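Local coordinates for HIT domain-containing protein (Leishmania major, PDB 3KSV) that is of uncharacterised function but binds zinc and, as a HIT-family member, probably acts on nucleotides or nucleotide conjugates through a histidine intermediate, at residues C16-G21 / K33-M38; K27-S32 / G71-K76; E54-S57 / E61-M64. One frame throughout, in Å; residues are numbered along the deposited sequence.

Contact 1: C16-G21 / K33-M38; sequences CKIIKG and KALAFM. With ZN (zinc ion), chain B.
Ile18 reaches from the helix 14-20 to Leu35 and Phe37, two residues apart on strand 34-38 and facing the same way. Its CB points at the strand and splits the side chain into two branches. The short branch ends at CG2, which lies 4.4 Å from Leu35 CD2 and equally 4.4 Å from Phe37 CE2. The long branch starts at CG1, set beside the backbone N (chi1 -68°), and runs on extended to CD1, whose nearest partner on the strand is Phe37 CZ at 4.2 Å. One isoleucine thus spans both side chains, through loose apolar contact alone; Cys25 adds to the cluster by touching both Ile18 and Phe37. Ala34 turns to the other face of the strand and packs on helix 64-82. Gly21, at positive phi, ends the short helix in a Schellman motif, its N bonded to Ile18 O. Two residues before Ile18, Cys16 SG binds the zinc ion at 2.5 Å, with Cys13, His55 and His106 as the other ligands. The helix that packs on the sheet through Ile18 therefore carries Cys16, the second cysteine of the CxxC pair in the Cys2His2 zinc site.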
ATOM      1  N   CYS A  16      16.312   8.679   5.799  1.00 23.67           N
ATOM      2  CA  CYS A  16      17.704   8.601   5.370  1.00 24.12           C
ATOM      3  C   CYS A  16      18.667   8.619   6.562  1.00 24.23           C
ATOM      4  O   CYS A  16      19.675   7.920   6.558  1.00 24.03           O
ATOM      5  CB  CYS A  16      18.046   9.723   4.391  1.00 24.49           C
ATOM      6  SG  CYS A  16      17.456   9.430   2.699  1.00 25.62           S
ATOM      7  N   LYS A  17      18.349   9.396   7.587  1.00 24.65           N
ATOM      8  CA  LYS A  17      19.187   9.439   8.789  1.00 25.55           C
ATOM      9  C   LYS A  17      19.220   8.061   9.473  1.00 26.00           C
ATOM     10  O   LYS A  17      20.274   7.589   9.860  1.00 26.00           O
ATOM     11  CB  LYS A  17      18.675  10.486   9.772  1.00 25.56           C
ATOM     12  CG  LYS A  17      18.878  11.923   9.332  1.00 26.94           C
ATOM     13  CD  LYS A  17      18.573  12.873  10.497  1.00 29.33           C
ATOM     14  CE  LYS A  17      18.364  14.302  10.032  1.00 31.31           C
ATOM     15  NZ  LYS A  17      19.658  14.932   9.729  1.00 32.07           N
ATOM     16  N   ILE A  18      18.057   7.429   9.606  1.00 26.65           N
ATOM     17  CA  ILE A  18      17.964   6.061  10.121  1.00 27.18           C
ATOM     18  C   ILE A  18      18.755   5.096   9.226  1.00 27.88           C
ATOM     19  O   ILE A  18      19.541   4.290   9.717  1.00 28.31           O
ATOM     20  CB  ILE A  18      16.503   5.607  10.217  1.00 27.04           C
ATOM     21  CG1 ILE A  18      15.781   6.403  11.296  1.00 27.20           C
ATOM     22  CG2 ILE A  18      16.393   4.117  10.536  1.00 26.49           C
ATOM     23  CD1 ILE A  18      14.284   6.450  11.063  1.00 27.49           C
ATOM     24  N   ILE A  19      18.571   5.209   7.913  1.00 28.48           N
ATOM     25  CA  ILE A  19      19.163   4.262   6.971  1.00 28.94           C
ATOM     26  C   ILE A  19      20.688   4.292   7.010  1.00 29.09           C
ATOM     27  O   ILE A  19      21.319   3.241   6.962  1.00 29.10           O
ATOM     28  CB  ILE A  19      18.641   4.498   5.511  1.00 29.13           C
ATOM     29  CG1 ILE A  19      17.164   4.101   5.390  1.00 29.32           C
ATOM     30  CG2 ILE A  19      19.468   3.707   4.507  1.00 28.35           C
ATOM     31  CD1 ILE A  19      16.442   4.824   4.261  1.00 30.08           C
ATOM     32  N   LYS A  20      21.271   5.485   7.124  1.00 29.93           N
ATOM     33  CA  LYS A  20      22.737   5.653   7.137  1.00 30.17           C
ATOM     34  C   LYS A  20      23.355   5.439   8.527  1.00 30.57           C
ATOM     35  O   LYS A  20      24.593   5.399   8.664  1.00 30.35           O
ATOM     36  CB  LYS A  20      23.135   7.044   6.605  1.00 30.33           C
ATOM     37  CG  LYS A  20      23.056   7.202   5.084  1.00 30.27           C
ATOM     38  N   GLY A  21      22.503   5.318   9.549  1.00 30.60           N
ATOM     39  CA  GLY A  21      22.953   5.107  10.935  1.00 30.61           C
ATOM     40  C   GLY A  21      23.152   6.346  11.809  1.00 30.44           C
ATOM     41  O   GLY A  21      23.741   6.250  12.887  1.00 30.67           O
ATOM     42  N   LYS A  33      17.371  -3.895  -0.854  1.00 27.24           N
ATOM     43  CA  LYS A  33      16.833  -2.604  -1.308  1.00 26.42           C
ATOM     44  C   LYS A  33      15.858  -1.928  -0.348  1.00 25.00           C
ATOM     45  O   LYS A  33      15.421  -0.815  -0.628  1.00 24.23           O
ATOM     46  CB  LYS A  33      16.175  -2.774  -2.691  1.00 26.93           C
ATOM     47  CG  LYS A  33      17.162  -2.988  -3.836  1.00 28.80           C
ATOM     48  CD  LYS A  33      17.875  -1.679  -4.177  1.00 31.89           C
ATOM     49  CE  LYS A  33      18.871  -1.828  -5.329  1.00 34.03           C
ATOM     50  NZ  LYS A  33      19.310  -0.483  -5.859  1.00 35.52           N
ATOM     51  N   ALA A  34      15.555  -2.569   0.787  1.00 23.46           N
ATOM     52  CA  ALA A  34      14.476  -2.128   1.685  1.00 22.55           C
ATOM     53  C   ALA A  34      14.777  -2.372   3.174  1.00 22.14           C
ATOM     54  O   ALA A  34      15.601  -3.200   3.515  1.00 21.81           O
ATOM     55  CB  ALA A  34      13.145  -2.810   1.286  1.00 21.77           C
ATOM     56  N   LEU A  35      14.088  -1.635   4.041  1.00 21.82           N
ATOM     57  CA  LEU A  35      14.202  -1.780   5.479  1.00 22.17           C
ATOM     58  C   LEU A  35      12.807  -1.747   6.147  1.00 21.85           C
ATOM     59  O   LEU A  35      11.898  -1.064   5.665  1.00 21.56           O
ATOM     60  CB  LEU A  35      15.080  -0.637   6.013  1.00 22.91           C
ATOM     61  CG  LEU A  35      15.877  -0.870   7.285  1.00 25.82           C
ATOM     62  CD1 LEU A  35      17.226  -1.496   6.921  1.00 27.65           C
ATOM     63  CD2 LEU A  35      16.038   0.455   8.093  1.00 29.12           C
ATOM     64  N   ALA A  36      12.647  -2.470   7.257  1.00 21.48           N
ATOM     65  CA  ALA A  36      11.461  -2.383   8.100  1.00 21.02           C
ATOM     66  C   ALA A  36      11.816  -2.057   9.554  1.00 21.54           C
ATOM     67  O   ALA A  36      12.845  -2.513  10.086  1.00 21.79           O
ATOM     68  CB  ALA A  36      10.663  -3.682   8.021  1.00 20.91           C
ATOM     69  N   PHE A  37      10.954  -1.266  10.195  1.00 21.99           N
ATOM     70  CA  PHE A  37      11.057  -0.962  11.604  1.00 22.40           C
ATOM     71  C   PHE A  37       9.710  -0.532  12.211  1.00 22.26           C
ATOM     72  O   PHE A  37       8.706  -0.386  11.513  1.00 21.50           O
ATOM     73  CB  PHE A  37      12.140   0.090  11.838  1.00 24.21           C
ATOM     74  CG  PHE A  37      12.028   1.271  10.957  1.00 25.02           C
ATOM     75  CD1 PHE A  37      11.237   2.345  11.327  1.00 28.42           C
ATOM     76  CD2 PHE A  37      12.721   1.324   9.768  1.00 27.85           C
ATOM     77  CE1 PHE A  37      11.127   3.477  10.513  1.00 29.85           C
ATOM     78  CE2 PHE A  37      12.628   2.436   8.940  1.00 29.65           C
ATOM     79  CZ  PHE A  37      11.820   3.523   9.310  1.00 29.91           C
ATOM     80  N   MET A  38       9.692  -0.356  13.526  1.00 21.74           N
ATOM     81  CA  MET A  38       8.478   0.043  14.228  1.00 22.23           C
ATOM     82  C   MET A  38       8.223   1.549  14.086  1.00 22.48           C
ATOM     83  O   MET A  38       9.157   2.343  13.937  1.00 22.21           O
ATOM     84  CB  MET A  38       8.559  -0.347  15.704  1.00 22.38           C
ATOM     85  CG  MET A  38       8.881  -1.841  15.983  1.00 23.42           C
ATOM     86  SD  MET A  38       7.708  -3.014  15.269  1.00 24.37           S
ATOM     87  CE  MET A  38       6.197  -2.438  16.050  1.00 22.63           C
TER
HETATM   88 ZN    ZN B 201      15.040   9.977   2.719  1.00 44.70          ZN

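Contact 2: K27-S32 / G71-K76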
ATOM      1  N   LYS A  27      15.908  -2.460  13.908  1.00 25.95           N
ATOM      2  CA  LYS A  27      15.650  -2.928  12.566  1.00 26.70           C
ATOM      3  C   LYS A  27      14.831  -4.252  12.628  1.00 25.85           C
ATOM      4  O   LYS A  27      15.278  -5.245  13.210  1.00 24.74           O
ATOM      5  CB  LYS A  27      17.053  -3.082  11.976  1.00 27.42           C
ATOM      6  CG  LYS A  27      17.240  -3.512  10.563  1.00 30.06           C
ATOM      7  CD  LYS A  27      18.756  -3.865  10.404  1.00 32.24           C
ATOM      8  CE  LYS A  27      19.089  -5.281  10.975  1.00 32.74           C
ATOM      9  NZ  LYS A  27      20.369  -5.342  11.743  1.00 33.26           N
ATOM     10  N   VAL A  28      13.602  -4.232  12.103  1.00 25.55           N
ATOM     11  CA  VAL A  28      12.711  -5.424  12.091  1.00 25.36           C
ATOM     12  C   VAL A  28      13.058  -6.397  10.936  1.00 25.43           C
ATOM     13  O   VAL A  28      12.871  -7.621  11.032  1.00 26.14           O
ATOM     14  CB  VAL A  28      11.210  -4.979  12.050  1.00 25.54           C
ATOM     15  CG1 VAL A  28      10.282  -6.111  11.640  1.00 24.53           C
ATOM     16  CG2 VAL A  28      10.803  -4.398  13.407  1.00 26.02           C
ATOM     17  N   ALA A  29      13.580  -5.850   9.847  1.00 25.30           N
ATOM     18  CA  ALA A  29      14.050  -6.639   8.722  1.00 25.05           C
ATOM     19  C   ALA A  29      14.848  -5.718   7.808  1.00 25.67           C
ATOM     20  O   ALA A  29      14.696  -4.491   7.857  1.00 24.89           O
ATOM     21  CB  ALA A  29      12.892  -7.263   7.979  1.00 24.55           C
ATOM     22  N   GLU A  30      15.723  -6.318   7.009  1.00 26.57           N
ATOM     23  CA  GLU A  30      16.552  -5.587   6.064  1.00 27.37           C
ATOM     24  C   GLU A  30      16.816  -6.494   4.876  1.00 27.30           C
ATOM     25  O   GLU A  30      17.115  -7.663   5.042  1.00 26.63           O
ATOM     26  CB  GLU A  30      17.862  -5.142   6.716  1.00 28.21           C
ATOM     27  CG  GLU A  30      18.777  -4.337   5.779  1.00 30.72           C
ATOM     28  CD  GLU A  30      20.036  -3.751   6.447  1.00 33.84           C
ATOM     29  OE1 GLU A  30      20.380  -4.135   7.595  1.00 36.55           O
ATOM     30  OE2 GLU A  30      20.702  -2.901   5.795  1.00 35.97           O
ATOM     31  N   THR A  31      16.626  -5.965   3.674  1.00 27.82           N
ATOM     32  CA  THR A  31      16.900  -6.708   2.456  1.00 28.38           C
ATOM     33  C   THR A  31      17.877  -5.845   1.693  1.00 28.47           C
ATOM     34  O   THR A  31      18.291  -4.795   2.187  1.00 28.53           O
ATOM     35  CB  THR A  31      15.597  -6.999   1.638  1.00 28.48           C
ATOM     36  OG1 THR A  31      14.996  -5.774   1.221  1.00 29.26           O
ATOM     37  CG2 THR A  31      14.583  -7.772   2.478  1.00 28.83           C
ATOM     38  N   SER A  32      18.253  -6.260   0.491  1.00 28.81           N
ATOM     39  CA  SER A  32      19.185  -5.454  -0.291  1.00 28.77           C
ATOM     40  C   SER A  32      18.657  -4.031  -0.542  1.00 28.22           C
ATOM     41  O   SER A  32      19.407  -3.061  -0.417  1.00 28.82           O
ATOM     42  CB  SER A  32      19.502  -6.143  -1.612  1.00 28.82           C
ATOM     43  OG  SER A  32      18.316  -6.634  -2.205  1.00 30.57           O
ATOM     44  N   GLY A  71       7.744  -4.676  -2.426  1.00 20.92           N
ATOM     45  CA  GLY A  71       6.523  -5.496  -2.445  1.00 20.27           C
ATOM     46  C   GLY A  71       6.680  -6.797  -1.656  1.00 20.10           C
ATOM     47  O   GLY A  71       5.775  -7.209  -0.921  1.00 19.82           O
ATOM     48  N   VAL A  72       7.825  -7.451  -1.823  1.00 20.04           N
ATOM     49  CA  VAL A  72       8.128  -8.690  -1.129  1.00 20.15           C
ATOM     50  C   VAL A  72       8.273  -8.458   0.377  1.00 20.77           C
ATOM     51  O   VAL A  72       7.677  -9.191   1.156  1.00 20.42           O
ATOM     52  CB  VAL A  72       9.415  -9.360  -1.686  1.00 20.19           C
ATOM     53  CG1 VAL A  72       9.968 -10.380  -0.705  1.00 19.96           C
ATOM     54  CG2 VAL A  72       9.124 -10.004  -3.034  1.00 19.82           C
ATOM     55  N   LEU A  73       9.043  -7.438   0.781  1.00 21.10           N
ATOM     56  CA  LEU A  73       9.157  -7.112   2.199  1.00 21.67           C
ATOM     57  C   LEU A  73       7.824  -6.702   2.818  1.00 21.95           C
ATOM     58  O   LEU A  73       7.557  -7.030   3.970  1.00 22.07           O
ATOM     59  CB  LEU A  73      10.186  -6.014   2.444  1.00 21.80           C
ATOM     60  CG  LEU A  73      10.528  -5.764   3.921  1.00 22.08           C
ATOM     61  CD1 LEU A  73      10.724  -7.058   4.719  1.00 22.78           C
ATOM     62  CD2 LEU A  73      11.769  -4.831   4.036  1.00 22.86           C
ATOM     63  N   LEU A  74       6.998  -5.985   2.068  1.00 22.44           N
ATOM     64  CA  LEU A  74       5.655  -5.604   2.545  1.00 23.61           C
ATOM     65  C   LEU A  74       4.775  -6.833   2.859  1.00 23.47           C
ATOM     66  O   LEU A  74       4.110  -6.902   3.903  1.00 23.19           O
ATOM     67  CB  LEU A  74       4.976  -4.731   1.501  1.00 24.14           C
ATOM     68  CG  LEU A  74       3.683  -4.018   1.879  1.00 26.06           C
ATOM     69  CD1 LEU A  74       3.906  -3.081   3.065  1.00 25.25           C
ATOM     70  CD2 LEU A  74       3.167  -3.246   0.650  1.00 24.86           C
ATOM     71  N   ALA A  75       4.803  -7.809   1.961  1.00 23.39           N
ATOM     72  CA  ALA A  75       4.065  -9.063   2.139  1.00 23.49           C
ATOM     73  C   ALA A  75       4.580  -9.842   3.340  1.00 23.01           C
ATOM     74  O   ALA A  75       3.802 -10.406   4.092  1.00 22.47           O
ATOM     75  CB  ALA A  75       4.152  -9.935   0.857  1.00 23.55           C
ATOM     76  N   LYS A  76       5.896  -9.877   3.510  1.00 22.82           N
ATOM     77  CA  LYS A  76       6.490 -10.571   4.653  1.00 22.84           C
ATOM     78  C   LYS A  76       6.105  -9.897   5.962  1.00 22.83           C
ATOM     79  O   LYS A  76       5.718 -10.577   6.924  1.00 23.14           O
ATOM     80  CB  LYS A  76       8.012 -10.628   4.529  1.00 22.66           C
ATOM     81  CG  LYS A  76       8.455 -11.542   3.440  1.00 23.67           C
ATOM     82  CD  LYS A  76       9.944 -11.746   3.412  1.00 25.07           C
ATOM     83  CE  LYS A  76      10.322 -12.844   2.411  1.00 25.48           C
ATOM     84  NZ  LYS A  76      11.784 -13.086   2.415  1.00 24.83           N
TER
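Leu73, on the helix 64-82, meets Ala29 of edge strand 27-30 and Thr31 just after it. The tight spot is the methyl pair Leu73 CD1 and Ala29 CB, 3.9 Å apart. Leu73 CG stands anti to the backbone N (chi1 -171°), which carries the fork of the side chain away from the helix and toward the strand; its other prong, CD2, approaches Thr31 CG2 less closely, at 4.4 Å. Leu73 also packs on Ala34 and Val50, so its buried side chain reaches three successive strands of the five-stranded sheet. Helix 64-82 thus lies on one face of the antiparallel sheet of the HIT domain, with Leu73 pressed on the edge strand. Beside this plug the contact is loose. Glu30 points its CB away from the helix, and Lys76, although its CB points toward the strand, comes no nearer than 6.0 Å. Further round the helix, Val72 and Ala75 pack on Ala68 and Ala67 of the second subunit. The hydroxyl of Thr31 binds Asp69 OD2, leaving its methyl for Leu73. With no hydrogen bond between the two segments, they adhere by burial of methyl groups, a cohesion with little directional demand.

Contact 3: E54-S57 / E61-M64; sequences EHAS and ELGM. With ZN (zinc ion), chain B.
Glu61 meets Ser57 and Ala56 within the loop that leads from strand 48-52 to helix 64-82. Its CB lies 4.2 Å from Ala56 CB, while the extended chain beyond carries OE1 back to Ser57 N at 3.4 Å, a weak hydrogen bond bent to 125° at the hydrogen. The same oxygen takes a second weak bond from Cys58 N, so one carboxylate oxygen spans two successive amides. Leu62 follows, and its CD1 bridges apolar and charged neighbours, 3.9 Å from Ala56 CB and 3.8 Å from Glu54 OE1. Gly63, the N-cap residue of helix 64-82, brings its N to 3.5 Å from Glu54 OE1, and Glu54 CG stands anti to its own backbone N (chi1 -176°), directing the carboxylate to the N-cap. At the other end of the loop, His55, centre of an inverse gamma turn, points its CB away and binds the zinc ion through ND1 at 2.0 Å. The start of the helix may steady the charge of Glu54, whereas nearby Asp66 would tend to oppose it. Polar contact across the loop is weak or long; firmer bonds run outward, to the zinc ion, from Ser57 O to Gln102, and from Leu62 O to Arg79 of the second subunit.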
ATOM      1  N   GLU A  54      16.543   3.533  -0.984  1.00 27.28           N
ATOM      2  CA  GLU A  54      16.697   4.669  -1.904  1.00 28.51           C
ATOM      3  C   GLU A  54      15.835   5.837  -1.417  1.00 27.79           C
ATOM      4  O   GLU A  54      14.694   5.627  -0.992  1.00 27.21           O
ATOM      5  CB  GLU A  54      16.258   4.249  -3.333  1.00 29.43           C
ATOM      6  CG  GLU A  54      16.450   5.316  -4.445  1.00 32.67           C
ATOM      7  CD  GLU A  54      15.573   5.082  -5.719  1.00 37.12           C
ATOM      8  OE1 GLU A  54      14.920   4.000  -5.882  1.00 38.31           O
ATOM      9  OE2 GLU A  54      15.535   6.018  -6.561  1.00 38.60           O
ATOM     10  N   HIS A  55      16.364   7.060  -1.470  1.00 27.09           N
ATOM     11  CA  HIS A  55      15.540   8.241  -1.180  1.00 26.61           C
ATOM     12  C   HIS A  55      14.656   8.568  -2.388  1.00 26.67           C
ATOM     13  O   HIS A  55      15.030   9.374  -3.245  1.00 26.80           O
ATOM     14  CB  HIS A  55      16.374   9.474  -0.777  1.00 26.56           C
ATOM     15  CG  HIS A  55      15.542  10.653  -0.358  1.00 25.34           C
ATOM     16  ND1 HIS A  55      15.016  10.791   0.909  1.00 23.15           N
ATOM     17  CD2 HIS A  55      15.126  11.739  -1.056  1.00 25.76           C
ATOM     18  CE1 HIS A  55      14.314  11.908   0.973  1.00 24.82           C
ATOM     19  NE2 HIS A  55      14.371  12.507  -0.203  1.00 25.44           N
ATOM     20  N   ALA A  56      13.493   7.928  -2.448  1.00 26.51           N
ATOM     21  CA  ALA A  56      12.430   8.301  -3.395  1.00 26.46           C
ATOM     22  C   ALA A  56      11.391   9.064  -2.592  1.00 26.63           C
ATOM     23  O   ALA A  56      10.936   8.581  -1.566  1.00 26.74           O
ATOM     24  CB  ALA A  56      11.814   7.075  -4.014  1.00 26.18           C
ATOM     25  N   SER A  57      11.035  10.264  -3.019  1.00 26.45           N
ATOM     26  CA  SER A  57      10.033  11.037  -2.282  1.00 27.16           C
ATOM     27  C   SER A  57       8.582  10.490  -2.458  1.00 26.48           C
ATOM     28  O   SER A  57       7.772  10.542  -1.520  1.00 25.82           O
ATOM     29  CB  SER A  57      10.130  12.516  -2.666  1.00 28.08           C
ATOM     30  OG  SER A  57       8.947  13.213  -2.298  1.00 32.68           O
ATOM     31  N   GLU A  61       8.634   7.526  -8.110  1.00 22.85           N
ATOM     32  CA  GLU A  61      10.051   7.791  -8.308  1.00 24.08           C
ATOM     33  C   GLU A  61      10.901   6.570  -7.983  1.00 24.75           C
ATOM     34  O   GLU A  61      12.111   6.578  -8.199  1.00 24.98           O
ATOM     35  CB  GLU A  61      10.474   8.984  -7.457  1.00 24.36           C
ATOM     36  CG  GLU A  61       9.944  10.321  -7.980  1.00 26.21           C
ATOM     37  CD  GLU A  61      10.428  11.515  -7.157  1.00 30.59           C
ATOM     38  OE1 GLU A  61      10.080  11.568  -5.955  1.00 33.79           O
ATOM     39  OE2 GLU A  61      11.147  12.394  -7.709  1.00 33.32           O
ATOM     40  N   LEU A  62      10.259   5.513  -7.486  1.00 24.82           N
ATOM     41  CA  LEU A  62      10.961   4.314  -7.031  1.00 25.22           C
ATOM     42  C   LEU A  62      11.364   3.456  -8.240  1.00 25.19           C
ATOM     43  O   LEU A  62      10.589   3.331  -9.191  1.00 25.15           O
ATOM     44  CB  LEU A  62      10.028   3.519  -6.100  1.00 25.65           C
ATOM     45  CG  LEU A  62      10.602   2.508  -5.111  1.00 25.92           C
ATOM     46  CD1 LEU A  62      11.643   3.151  -4.210  1.00 26.88           C
ATOM     47  CD2 LEU A  62       9.472   1.893  -4.309  1.00 24.75           C
ATOM     48  N   GLY A  63      12.561   2.874  -8.210  1.00 24.76           N
ATOM     49  CA  GLY A  63      13.008   1.978  -9.278  1.00 24.86           C
ATOM     50  C   GLY A  63      12.227   0.673  -9.310  1.00 24.99           C
ATOM     51  O   GLY A  63      11.723   0.226  -8.294  1.00 25.08           O
ATOM     52  N   MET A  64      12.124   0.060 -10.482  1.00 25.51           N
ATOM     53  CA  MET A  64      11.361  -1.179 -10.640  1.00 26.04           C
ATOM     54  C   MET A  64      11.929  -2.335  -9.796  1.00 26.03           C
ATOM     55  O   MET A  64      11.179  -3.082  -9.189  1.00 24.91           O
ATOM     56  CB  MET A  64      11.265  -1.566 -12.130  1.00 26.52           C
ATOM     57  CG  MET A  64       9.906  -1.284 -12.843  1.00 28.07           C
ATOM     58  SD  MET A  64       8.755  -0.065 -12.129  1.00 31.85           S
TER
HETATM   59 ZN    ZN B 201      15.040   9.977   2.719  1.00 44.70          ZN

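Contact 1 is the buried one of the three; contacts 2 and 3 are partly buried and border the second subunit more widely, since it meets contact 1 at Met38 alone. Contacts 1 and 2 share the edge of the sheet: 27-32 and 33-38 run through neighbouring strands, joined by backbone bonds of Ala36 to Val28 and Ala29 across a classic beta bulge. Contacts 1 and 3 converge instead on the zinc ion, where Cys16 SG and His55 ND1 come within 3.3 Å. The helix 64-82 supplies 71-76 to contact 2 and begins within 61-64. Chemistry follows place: methyl and ring packing against the sheet, but methyl packing mixed with weak or long polar contacts in the loop before the helix.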